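Local coordinates for protein 1,4-dihydroxy-2-naphthoyl-CoA hydrolase (Escherichia coli, PDB 1VH5) that hydrolyses 1,4-dihydroxy-2-naphthoyl-CoA to 1,4-dihydroxy-2-naphthoate and CoA in menaquinone biosynthesis, and also acts on a wide range of other acyl-CoA thioesters, at residues A40-D45 with G57-V62; E119-D122 with R126-C129; S69-L74 with Q114-E119; D36-T41 with E65-V70. One frame throughout, in Å; residues are numbered along the deposited sequence.

Interaction 1 of 4, residues A40-D45 with G57-V62; sequences ATMPVD and GGASVV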
loop_
_atom_site.group_PDB
_atom_site.type_symbol
_atom_site.label_atom_id
_atom_site.label_comp_id
_atom_site.label_asym_id
_atom_site.label_seq_id
_atom_site.Cartn_x
_atom_site.Cartn_y
_atom_site.Cartn_z
ATOM N N ALA A 40 14.180 -6.111 -3.254
ATOM C CA ALA A 40 13.928 -6.426 -1.858
ATOM C C ALA A 40 12.865 -7.507 -1.756
ATOM O O ALA A 40 11.997 -7.621 -2.637
ATOM C CB ALA A 40 13.519 -5.219 -1.109
ATOM N N THR A 41 12.904 -8.287 -0.674
ATOM C CA THR A 41 11.858 -9.283 -0.440
ATOM C C THR A 41 11.036 -8.976 0.809
ATOM O O THR A 41 11.400 -8.183 1.633
ATOM C CB THR A 41 12.436 -10.702 -0.312
ATOM O OG1 THR A 41 13.305 -10.743 0.835
ATOM C CG2 THR A 41 13.251 -11.090 -1.541
ATOM N N MET A 42 9.892 -9.650 0.909
ATOM C CA MET A 42 8.937 -9.471 2.007
ATOM C C MET A 42 8.196 -10.774 2.217
ATOM O O MET A 42 7.801 -11.423 1.254
ATOM C CB MET A 42 7.936 -8.363 1.663
ATOM C CG MET A 42 6.848 -8.043 2.714
ATOM S SD MET A 42 5.717 -6.765 2.177
ATOM C CE MET A 42 4.919 -7.614 0.944
ATOM N N PRO A 43 8.005 -11.173 3.483
ATOM C CA PRO A 43 7.303 -12.436 3.722
ATOM C C PRO A 43 5.811 -12.269 3.472
ATOM O O PRO A 43 5.262 -11.154 3.609
ATOM C CB PRO A 43 7.541 -12.681 5.227
ATOM C CG PRO A 43 7.633 -11.308 5.814
ATOM C CD PRO A 43 8.363 -10.506 4.742
ATOM N N VAL A 44 5.187 -13.371 3.084
ATOM C CA VAL A 44 3.736 -13.510 3.046
ATOM C C VAL A 44 3.418 -14.192 4.380
ATOM O O VAL A 44 3.601 -15.392 4.542
ATOM C CB VAL A 44 3.234 -14.336 1.830
ATOM C CG1 VAL A 44 1.708 -14.375 1.810
ATOM C CG2 VAL A 44 3.785 -13.797 0.500
ATOM N N ASP A 45 3.055 -13.400 5.361
ATOM C CA ASP A 45 2.843 -13.913 6.730
ATOM C C ASP A 45 1.705 -13.152 7.422
ATOM O O ASP A 45 0.997 -12.326 6.819
ATOM C CB ASP A 45 4.156 -13.889 7.541
ATOM C CG ASP A 45 4.599 -12.502 7.938
ATOM O OD1 ASP A 45 5.661 -12.417 8.593
ATOM O OD2 ASP A 45 3.981 -11.464 7.674
ATOM N N GLY A 57 -3.038 -6.830 -0.883
ATOM C CA GLY A 57 -2.648 -5.957 -1.999
ATOM C C GLY A 57 -1.935 -4.706 -1.497
ATOM O O GLY A 57 -0.999 -4.196 -2.144
ATOM N N GLY A 58 -2.354 -4.202 -0.325
ATOM C CA GLY A 58 -1.637 -3.088 0.267
ATOM C C GLY A 58 -0.210 -3.389 0.677
ATOM O O GLY A 58 0.649 -2.495 0.618
ATOM N N ALA A 59 0.043 -4.613 1.132
ATOM C CA ALA A 59 1.412 -4.990 1.475
ATOM C C ALA A 59 2.335 -4.986 0.255
ATOM O O ALA A 59 3.452 -4.516 0.328
ATOM C CB ALA A 59 1.426 -6.375 2.138
ATOM N N SER A 60 1.809 -5.414 -0.888
ATOM C CA SER A 60 2.562 -5.335 -2.144
ATOM C C SER A 60 2.937 -3.889 -2.425
ATOM O O SER A 60 4.040 -3.598 -2.855
ATOM C CB SER A 60 1.772 -5.867 -3.300
ATOM O OG SER A 60 1.553 -7.259 -3.178
ATOM N N VAL A 61 2.006 -2.973 -2.188
ATOM C CA VAL A 61 2.265 -1.542 -2.426
ATOM C C VAL A 61 3.239 -0.989 -1.391
ATOM O O VAL A 61 4.100 -0.169 -1.717
ATOM C CB VAL A 61 0.946 -0.740 -2.516
ATOM C CG1 VAL A 61 1.267 0.747 -2.741
ATOM C CG2 VAL A 61 0.074 -1.275 -3.664
ATOM N N VAL A 62 3.145 -1.429 -0.139
ATOM C CA VAL A 62 4.187 -1.070 0.820
ATOM C C VAL A 62 5.578 -1.484 0.305
ATOM O O VAL A 62 6.529 -0.703 0.345
ATOM C CB VAL A 62 3.957 -1.701 2.208
ATOM C CG1 VAL A 62 5.146 -1.391 3.128
ATOM C CG2 VAL A 62 2.663 -1.154 2.855
#

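Interaction 2 of 4, residues E119-D122 with R126-C129; sequences EIFD and RLCC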
loop_
_atom_site.group_PDB
_atom_site.type_symbol
_atom_site.label_atom_id
_atom_site.label_comp_id
_atom_site.label_asym_id
_atom_site.label_seq_id
_atom_site.Cartn_x
_atom_site.Cartn_y
_atom_site.Cartn_z
ATOM N N GLU A 119 8.078 -4.452 -10.112
ATOM C CA GLU A 119 7.326 -5.678 -10.347
ATOM C C GLU A 119 7.589 -6.617 -9.173
ATOM O O GLU A 119 8.734 -6.742 -8.705
ATOM C CB GLU A 119 7.734 -6.327 -11.676
ATOM C CG GLU A 119 7.290 -5.565 -12.927
ATOM C CD GLU A 119 7.739 -6.249 -14.227
ATOM O OE1 GLU A 119 8.860 -6.825 -14.273
ATOM O OE2 GLU A 119 6.977 -6.217 -15.223
ATOM N N ILE A 120 6.527 -7.270 -8.690
ATOM C CA ILE A 120 6.662 -8.131 -7.516
ATOM C C ILE A 120 6.308 -9.536 -7.933
ATOM O O ILE A 120 5.257 -9.783 -8.518
ATOM C CB ILE A 120 5.734 -7.633 -6.414
ATOM C CG1 ILE A 120 6.178 -6.212 -6.005
ATOM C CG2 ILE A 120 5.715 -8.643 -5.199
ATOM C CD1 ILE A 120 5.234 -5.545 -5.136
ATOM N N PHE A 121 7.203 -10.469 -7.629
ATOM C CA PHE A 121 7.116 -11.867 -8.063
ATOM C C PHE A 121 7.053 -12.785 -6.847
ATOM O O PHE A 121 7.600 -12.491 -5.781
ATOM C CB PHE A 121 8.340 -12.285 -8.911
ATOM C CG PHE A 121 8.563 -11.422 -10.126
ATOM C CD1 PHE A 121 9.277 -10.217 -10.006
ATOM C CD2 PHE A 121 8.049 -11.789 -11.347
ATOM C CE1 PHE A 121 9.470 -9.386 -11.112
ATOM C CE2 PHE A 121 8.234 -10.955 -12.480
ATOM C CZ PHE A 121 8.971 -9.769 -12.343
ATOM N N ASP A 122 6.398 -13.921 -7.011
ATOM C CA ASP A 122 6.438 -14.960 -5.976
ATOM C C ASP A 122 7.696 -15.817 -6.121
ATOM O O ASP A 122 8.519 -15.591 -7.003
ATOM C CB ASP A 122 5.139 -15.787 -6.003
ATOM C CG ASP A 122 4.986 -16.624 -7.257
ATOM O OD1 ASP A 122 3.826 -17.033 -7.567
ATOM O OD2 ASP A 122 5.965 -16.946 -7.977
ATOM N N ARG A 126 6.666 -15.979 -10.676
ATOM C CA ARG A 126 5.434 -15.495 -11.309
ATOM C C ARG A 126 5.092 -14.074 -10.849
ATOM O O ARG A 126 5.130 -13.748 -9.664
ATOM C CB ARG A 126 4.284 -16.436 -10.993
ATOM C CG ARG A 126 4.681 -17.898 -11.254
ATOM C CD ARG A 126 3.560 -18.848 -10.990
ATOM N NE ARG A 126 3.261 -18.930 -9.565
ATOM C CZ ARG A 126 2.562 -19.907 -8.996
ATOM N NH1 ARG A 126 2.356 -19.873 -7.694
ATOM N NH2 ARG A 126 2.063 -20.908 -9.726
ATOM N N LEU A 127 4.750 -13.230 -11.809
ATOM C CA LEU A 127 4.356 -11.856 -11.515
ATOM C C LEU A 127 3.078 -11.834 -10.708
ATOM O O LEU A 127 2.079 -12.449 -11.089
ATOM C CB LEU A 127 4.137 -11.109 -12.815
ATOM C CG LEU A 127 3.800 -9.620 -12.698
ATOM C CD1 LEU A 127 4.978 -8.822 -12.148
ATOM C CD2 LEU A 127 3.332 -9.093 -14.060
ATOM N N CYS A 128 3.123 -11.148 -9.580
ATOM C CA CYS A 128 1.932 -11.024 -8.754
ATOM C C CYS A 128 1.390 -9.594 -8.725
ATOM O O CYS A 128 0.206 -9.386 -8.522
ATOM C CB CYS A 128 2.240 -11.430 -7.310
ATOM S SG CYS A 128 2.587 -13.208 -7.162
ATOM N N CYS A 129 2.263 -8.595 -8.836
ATOM C CA CYS A 129 1.800 -7.210 -8.785
ATOM C C CYS A 129 2.745 -6.376 -9.673
ATOM O O CYS A 129 3.958 -6.555 -9.620
ATOM C CB CYS A 129 1.828 -6.708 -7.332
ATOM S SG CYS A 129 1.328 -4.971 -7.090
#

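Interaction 3 of 4, residues S69-L74 with Q114-E119; sequences SVAGYL and QVWQIE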
loop_
_atom_site.group_PDB
_atom_site.type_symbol
_atom_site.label_atom_id
_atom_site.label_comp_id
_atom_site.label_asym_id
_atom_site.label_seq_id
_atom_site.Cartn_x
_atom_site.Cartn_y
_atom_site.Cartn_z
ATOM N N SER A 69 11.086 4.412 -3.157
ATOM C CA SER A 69 11.509 5.622 -2.433
ATOM C C SER A 69 13.006 5.654 -2.172
ATOM O O SER A 69 13.634 6.699 -2.330
ATOM C CB SER A 69 10.819 5.692 -1.063
ATOM O OG SER A 69 9.413 5.772 -1.200
ATOM N N VAL A 70 13.587 4.523 -1.760
ATOM C CA VAL A 70 15.029 4.471 -1.522
ATOM C C VAL A 70 15.771 4.542 -2.856
ATOM O O VAL A 70 16.746 5.268 -2.957
ATOM C CB VAL A 70 15.405 3.045 -0.934
ATOM C CG1 VAL A 70 16.914 2.746 -1.076
ATOM C CG2 VAL A 70 14.960 2.877 0.496
ATOM N N ALA A 71 15.279 3.870 -3.903
ATOM C CA ALA A 71 15.950 3.962 -5.215
ATOM C C ALA A 71 15.983 5.409 -5.675
ATOM O O ALA A 71 17.020 5.915 -6.165
ATOM C CB ALA A 71 15.240 3.084 -6.245
ATOM N N GLY A 72 14.872 6.108 -5.495
ATOM C CA GLY A 72 14.785 7.522 -5.876
ATOM C C GLY A 72 15.826 8.349 -5.133
ATOM O O GLY A 72 16.543 9.187 -5.732
ATOM N N TYR A 73 15.909 8.171 -3.797
ATOM C CA TYR A 73 16.897 8.877 -2.968
ATOM C C TYR A 73 18.319 8.592 -3.469
ATOM O O TYR A 73 19.145 9.516 -3.579
ATOM C CB TYR A 73 16.735 8.412 -1.501
ATOM C CG TYR A 73 17.924 8.811 -0.613
ATOM C CD1 TYR A 73 18.102 10.133 -0.198
ATOM C CD2 TYR A 73 18.850 7.851 -0.199
ATOM C CE1 TYR A 73 19.205 10.503 0.612
ATOM C CE2 TYR A 73 19.935 8.207 0.627
ATOM C CZ TYR A 73 20.087 9.531 1.019
ATOM O OH TYR A 73 21.167 9.891 1.812
ATOM N N LEU A 74 18.594 7.334 -3.803
ATOM C CA LEU A 74 19.934 6.955 -4.258
ATOM C C LEU A 74 20.307 7.575 -5.594
ATOM O O LEU A 74 21.510 7.578 -5.943
ATOM C CB LEU A 74 20.120 5.435 -4.319
ATOM C CG LEU A 74 19.999 4.693 -2.972
ATOM C CD1 LEU A 74 19.955 3.190 -3.202
ATOM C CD2 LEU A 74 21.158 5.028 -2.011
ATOM N N GLN A 114 10.888 11.666 -10.920
ATOM C CA GLN A 114 11.330 10.332 -11.310
ATOM C C GLN A 114 10.098 9.452 -11.449
ATOM O O GLN A 114 9.064 9.686 -10.802
ATOM C CB GLN A 114 12.260 9.699 -10.255
ATOM C CG GLN A 114 13.372 10.602 -9.783
ATOM C CD GLN A 114 14.005 10.078 -8.520
ATOM O OE1 GLN A 114 13.339 9.449 -7.680
ATOM N NE2 GLN A 114 15.311 10.356 -8.350
ATOM N N VAL A 115 10.228 8.423 -12.262
ATOM C CA VAL A 115 9.222 7.376 -12.318
ATOM C C VAL A 115 9.923 6.037 -12.221
ATOM O O VAL A 115 10.893 5.781 -12.944
ATOM C CB VAL A 115 8.401 7.447 -13.620
ATOM C CG1 VAL A 115 7.315 6.312 -13.693
ATOM C CG2 VAL A 115 7.778 8.853 -13.783
ATOM N N TRP A 116 9.437 5.202 -11.298
ATOM C CA TRP A 116 10.015 3.898 -11.009
ATOM C C TRP A 116 8.974 2.832 -11.334
ATOM O O TRP A 116 7.781 3.024 -11.028
ATOM C CB TRP A 116 10.371 3.845 -9.515
ATOM C CG TRP A 116 11.503 4.750 -9.158
ATOM C CD1 TRP A 116 11.443 6.013 -8.681
ATOM C CD2 TRP A 116 12.881 4.476 -9.390
ATOM N NE1 TRP A 116 12.714 6.536 -8.521
ATOM C CE2 TRP A 116 13.611 5.614 -8.985
ATOM C CE3 TRP A 116 13.578 3.367 -9.903
ATOM C CZ2 TRP A 116 15.008 5.676 -9.045
ATOM C CZ3 TRP A 116 14.983 3.420 -9.954
ATOM C CH2 TRP A 116 15.672 4.575 -9.524
ATOM N N GLN A 117 9.410 1.714 -11.914
ATOM C CA GLN A 117 8.537 0.558 -12.109
ATOM C C GLN A 117 8.984 -0.518 -11.121
ATOM O O GLN A 117 10.181 -0.889 -11.059
ATOM C CB GLN A 117 8.641 0.063 -13.530
ATOM C CG GLN A 117 7.675 -1.102 -13.902
ATOM C CD GLN A 117 7.605 -1.251 -15.419
ATOM O OE1 GLN A 117 6.918 -0.494 -16.100
ATOM N NE2 GLN A 117 8.359 -2.165 -15.939
ATOM N N ILE A 118 8.040 -1.044 -10.334
ATOM C CA ILE A 118 8.376 -2.131 -9.441
ATOM C C ILE A 118 7.464 -3.316 -9.757
ATOM O O ILE A 118 6.227 -3.212 -9.677
ATOM C CB ILE A 118 8.251 -1.768 -7.951
ATOM C CG1 ILE A 118 8.966 -0.451 -7.595
ATOM C CG2 ILE A 118 8.769 -2.985 -7.132
ATOM C CD1 ILE A 118 8.116 0.809 -7.826
ATOM N N GLU A 119 8.078 -4.452 -10.112
ATOM C CA GLU A 119 7.326 -5.678 -10.347
ATOM C C GLU A 119 7.589 -6.617 -9.173
ATOM O O GLU A 119 8.734 -6.742 -8.705
ATOM C CB GLU A 119 7.734 -6.327 -11.676
ATOM C CG GLU A 119 7.290 -5.565 -12.927
ATOM C CD GLU A 119 7.739 -6.249 -14.227
ATOM O OE1 GLU A 119 8.860 -6.825 -14.273
ATOM O OE2 GLU A 119 6.977 -6.217 -15.223
#

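Interaction 4 of 4, residues D36-T41 with E65-V70; sequences DTLEAT and ESIGSV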
loop_
_atom_site.group_PDB
_atom_site.type_symbol
_atom_site.label_atom_id
_atom_site.label_comp_id
_atom_site.label_asym_id
_atom_site.label_seq_id
_atom_site.Cartn_x
_atom_site.Cartn_y
_atom_site.Cartn_z
ATOM N N ASP A 36 21.550 -0.776 -12.074
ATOM C CA ASP A 36 20.357 -0.032 -12.489
ATOM C C ASP A 36 19.059 -0.642 -11.982
ATOM O O ASP A 36 18.002 -0.351 -12.553
ATOM C CB ASP A 36 20.339 0.171 -14.038
ATOM C CG ASP A 36 20.364 -1.134 -14.807
ATOM O OD1 ASP A 36 20.681 -1.140 -16.030
ATOM O OD2 ASP A 36 20.075 -2.219 -14.295
ATOM N N THR A 37 19.154 -1.489 -10.955
ATOM C CA THR A 37 17.970 -2.107 -10.360
ATOM C C THR A 37 18.171 -2.245 -8.875
ATOM O O THR A 37 19.293 -2.286 -8.386
ATOM C CB THR A 37 17.622 -3.476 -10.945
ATOM O OG1 THR A 37 18.709 -4.379 -10.746
ATOM C CG2 THR A 37 17.438 -3.425 -12.465
ATOM N N LEU A 38 17.059 -2.311 -8.144
ATOM C CA LEU A 38 17.108 -2.543 -6.700
ATOM C C LEU A 38 16.082 -3.622 -6.346
ATOM O O LEU A 38 14.941 -3.551 -6.806
ATOM C CB LEU A 38 16.883 -1.232 -5.956
ATOM C CG LEU A 38 17.048 -1.203 -4.445
ATOM C CD1 LEU A 38 18.472 -1.587 -3.994
ATOM C CD2 LEU A 38 16.653 0.162 -3.922
ATOM N N GLU A 39 16.465 -4.653 -5.580
ATOM C CA GLU A 39 15.522 -5.715 -5.211
ATOM C C GLU A 39 15.415 -5.855 -3.704
ATOM O O GLU A 39 16.403 -5.735 -2.962
ATOM C CB GLU A 39 15.933 -7.093 -5.757
ATOM C CG GLU A 39 16.252 -7.107 -7.233
ATOM C CD GLU A 39 16.694 -8.466 -7.752
ATOM O OE1 GLU A 39 16.796 -9.429 -6.948
ATOM O OE2 GLU A 39 16.925 -8.563 -8.983
ATOM N N ALA A 40 14.180 -6.111 -3.254
ATOM C CA ALA A 40 13.928 -6.426 -1.858
ATOM C C ALA A 40 12.865 -7.507 -1.756
ATOM O O ALA A 40 11.997 -7.621 -2.637
ATOM C CB ALA A 40 13.519 -5.219 -1.109
ATOM N N THR A 41 12.904 -8.287 -0.674
ATOM C CA THR A 41 11.858 -9.283 -0.440
ATOM C C THR A 41 11.036 -8.976 0.809
ATOM O O THR A 41 11.400 -8.183 1.633
ATOM C CB THR A 41 12.436 -10.702 -0.312
ATOM O OG1 THR A 41 13.305 -10.743 0.835
ATOM C CG2 THR A 41 13.251 -11.090 -1.541
ATOM N N GLU A 65 6.549 0.805 -2.721
ATOM C CA GLU A 65 6.887 2.171 -2.356
ATOM C C GLU A 65 8.174 2.194 -1.540
ATOM O O GLU A 65 8.959 3.140 -1.654
ATOM C CB GLU A 65 5.730 2.854 -1.588
ATOM C CG GLU A 65 6.033 4.328 -1.303
ATOM C CD GLU A 65 4.835 5.239 -1.303
ATOM O OE1 GLU A 65 3.756 4.871 -1.842
ATOM O OE2 GLU A 65 5.008 6.325 -0.731
ATOM N N SER A 66 8.394 1.192 -0.681
ATOM C CA SER A 66 9.631 1.161 0.131
ATOM C C SER A 66 10.866 1.066 -0.752
ATOM O O SER A 66 11.878 1.704 -0.471
ATOM C CB SER A 66 9.602 -0.051 1.053
ATOM O OG SER A 66 8.562 0.055 2.024
ATOM N N ILE A 67 10.794 0.262 -1.805
ATOM C CA ILE A 67 11.926 0.083 -2.731
ATOM C C ILE A 67 12.094 1.313 -3.597
ATOM O O ILE A 67 13.191 1.870 -3.696
ATOM C CB ILE A 67 11.778 -1.156 -3.648
ATOM C CG1 ILE A 67 11.674 -2.451 -2.831
ATOM C CG2 ILE A 67 13.014 -1.282 -4.548
ATOM C CD1 ILE A 67 11.178 -3.614 -3.649
ATOM N N GLY A 68 10.999 1.775 -4.208
ATOM C CA GLY A 68 11.078 2.932 -5.097
ATOM C C GLY A 68 11.546 4.195 -4.388
ATOM O O GLY A 68 12.265 5.007 -4.972
ATOM N N SER A 69 11.086 4.412 -3.157
ATOM C CA SER A 69 11.509 5.622 -2.433
ATOM C C SER A 69 13.006 5.654 -2.172
ATOM O O SER A 69 13.634 6.699 -2.330
ATOM C CB SER A 69 10.819 5.692 -1.063
ATOM O OG SER A 69 9.413 5.772 -1.200
ATOM N N VAL A 70 13.587 4.523 -1.760
ATOM C CA VAL A 70 15.029 4.471 -1.522
ATOM C C VAL A 70 15.771 4.542 -2.856
ATOM O O VAL A 70 16.746 5.268 -2.957
ATOM C CB VAL A 70 15.405 3.045 -0.934
ATOM C CG1 VAL A 70 16.914 2.746 -1.076
ATOM C CG2 VAL A 70 14.960 2.877 0.496
#

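Interaction 1 of 4, residues A40-D45 with G57-V62
In the hotdog fold of this thioesterase, where an antiparallel sheet wraps round one central helix, Met42 of the strand reaches the first turns of that helix at Ala59. The evidence for a contact made by a single long side chain is the spacing: the nearest CA atoms, those of Met42 and Ser60, are 8.7 Å apart, and the two segments bury just 103 Å² between them. Met42 bridges that gap with an outstretched chain. Its CG stands anti to the backbone N (chi1 180°), the next torsion is also extended, and a bend at chi3 (69°) then brings the terminal methyl against Ala59. The methyl carbon CE of Met42 rests 3.5 Å from the carbonyl O of Ala59. The same CE lies 3.9 Å from Ala59 CB, which makes the apolar half of the contact. The sulfur is close too, with Met42 SD 3.7 Å from Ala59 O. Toward the next residue the packing thins: Met42 CE is 4.2 Å from Ser60 N, and the CB of Ser60 points away from the strand. The contact is van der Waals in kind and buried, with one methionine tip laid against a peptide and an alanine methyl. Around it, Met42 also packs on Leu63 of the same helix, on Ile28 and on Val100 of strand 99-106, to which its backbone is hydrogen-bonded, while Ala59 meets Met22 of the second subunit and Thr41 pairs with Arg29 of strand 29-33.

Interaction 2 of 4, residues E119-D122 with R126-C129
Arg126 and Asp122 close the end of a beta hairpin, strands 113-121 and 127-138, whose register is shifted by a classic beta bulge, Cys128 and Cys129 both facing Ile120. Arg126 binds Asp122 through side chain and backbone together. Its NE meets Asp122 OD1 at 2.8 Å on the syn lone pair, forming a salt bridge. NH1 of Arg126 adds a longer bond to the same Asp122 OD1 (3.2 Å), coming from above the carboxylate plane. The carboxylate and guanidinium planes are turned 51° apart. The other oxygen, Asp122 OD2, takes the backbone N of Arg126 at 3.0 Å, and Arg126 O in turn accepts from Asp122 N, so both carboxylate oxygens are engaged. The side chain of Arg126 also lies about 4 Å from that of Arg93, a substrate-binding residue.

Leu127 forms a non-hydrogen-bonded pair with Phe121. With its CG anti to the backbone N (chi1 -176°), its CD1 comes over one face of the Phe121 ring, 4.3 Å from the centroid, in a CH-pi contact offset toward the rim; this methyl also touches Glu119 CB.

Cys128 is the extra residue of the bulge, its psi of -31° departing from strand values. Its N gives a short bond to Ile120 O (2.7 Å), and its SG packs on Asp122 CB.

Cys129 follows, its CB packing on Ile120 CB. Its N shares the acceptor of Cys128, 3.2 Å from Ile120 O, which is thus gripped twice, while Cys129 O receives Ile120 N at 2.8 Å.

Interaction 3 of 4, residues S69-L74 with Q114-E119
Trp116 and Gln114, two residues apart on one strand of the curved hotdog sheet, both turn toward the central helix and meet it at Ala71 and Gly72.

The aromatic part is a CH-pi contact. Trp116 has its CG anti to the carbonyl carbon (chi1 -69°), which turns the indole toward the helix; Ala71 CB then sits over the face of the six-membered ring, 3.6 Å from its centroid and only 12° off the normal. The peptide follows, with Ala71 C 3.5 Å from Trp116 CZ2.

The polar part is two hydrogen bonds through the Gln114 amide. Gln114 NE2 donates to Gly72 O at 3.1 Å, with the acceptor in the amide plane. Trp116 NE1 donates to Gln114 OE1, also at 3.1 Å, arriving 63° out of the carbonyl plane rather than on a lone pair. That oxygen has its strongest partner in Thr135 OG1, on strand 127-138, so the amide is fixed in rotation at both ends. A leucine in place of Trp116 would probably leave Gln114 OE1 without its indole partner and Ala71 without the ring face it rests on.

Beyond these, Trp116 packs on Leu109, a substrate-binding residue about 4 Å away by side chain.

The packing at Gly72 is tight enough that a side chain here would be hard to fit. Gly72 CA is 3.0 Å from Gln114 OE1 and 3.5 Å from Trp116 NE1; a CB modelled on Gly72 would fall 2.5 Å from Gln114 OE1, a clash.

Interaction 4 of 4, residues D36-T41 with E65-V70
Ala40 and Ile67 mark the point where strand and helix draw nearest, their CA atoms 6.9 Å apart, while the strand axis over 38-41 and the helix axis over 65-70 approach to 8.8 Å and run at 150°, roughly antiparallel. Ile67 carries the contact with both branches of its side chain. Its CG1 lies anti to the carbonyl carbon (chi1 -60°), which sends that branch to Ala40: Ala40 CB is 3.7 Å from Ile67 CG1. The end of the branch stays close as well, with Ile67 CD1 3.8 Å from Ala40 CB. The other branch goes to Leu38, where Ile67 CG2 rests 3.7 Å from the carbonyl O. This methyl also meets the leucine side chain, Ile67 CG2 lying 4.0 Å from Leu38 CD2. The arrangement belongs to the hotdog core, in which the inner face of the sheet packs against the central helix; Cys104 of strand 99-106 touches Ile67 too. An alanine at Ile67 is likely to open a gap facing Ala40 and Leu38, as neither the CG1-CD1 branch nor the CG2 methyl would remain to meet them. Leu38 extends with CG anti to its N (chi1 -173°), which brings CD2 to Val70 CG1 at 3.9 Å, the two side chains crossing at about a right angle, a contact that is less certain because Val70 has two conformers. Phe30 and Leu14 pack on both of these residues. The same helix segment holds Glu65, inferred to be the active-site nucleophile or proton acceptor, and Glu65 OE1 is hydrogen-bonded to His91 NE2 of the second subunit.

How the interactions relate
Interactions 1, 4 and 3 follow one another along helix 57-74, with sheet strands against it, while interaction 2 lies within the sheet. Interactions 3 and 4 are the closest pair by their centres, 6 Å apart, and touch where Leu38 CD2 comes within 4.0 Å of Ala71 N. Interactions 1 and 4 share Ala40 and Thr41 on strand 38-43. The hairpin of interaction 2 meets the helix start of interaction 1, Ser60 CB packing 3.9 Å from Cys129 SG. Glu65, the inferred nucleophile or proton acceptor, lies on the helix segment of interaction 4, and substrate-binding residues flank the others: His91 about 5 Å from Ser60 by side chain, Arg93 beside Arg126, Leu109 beside Trp116.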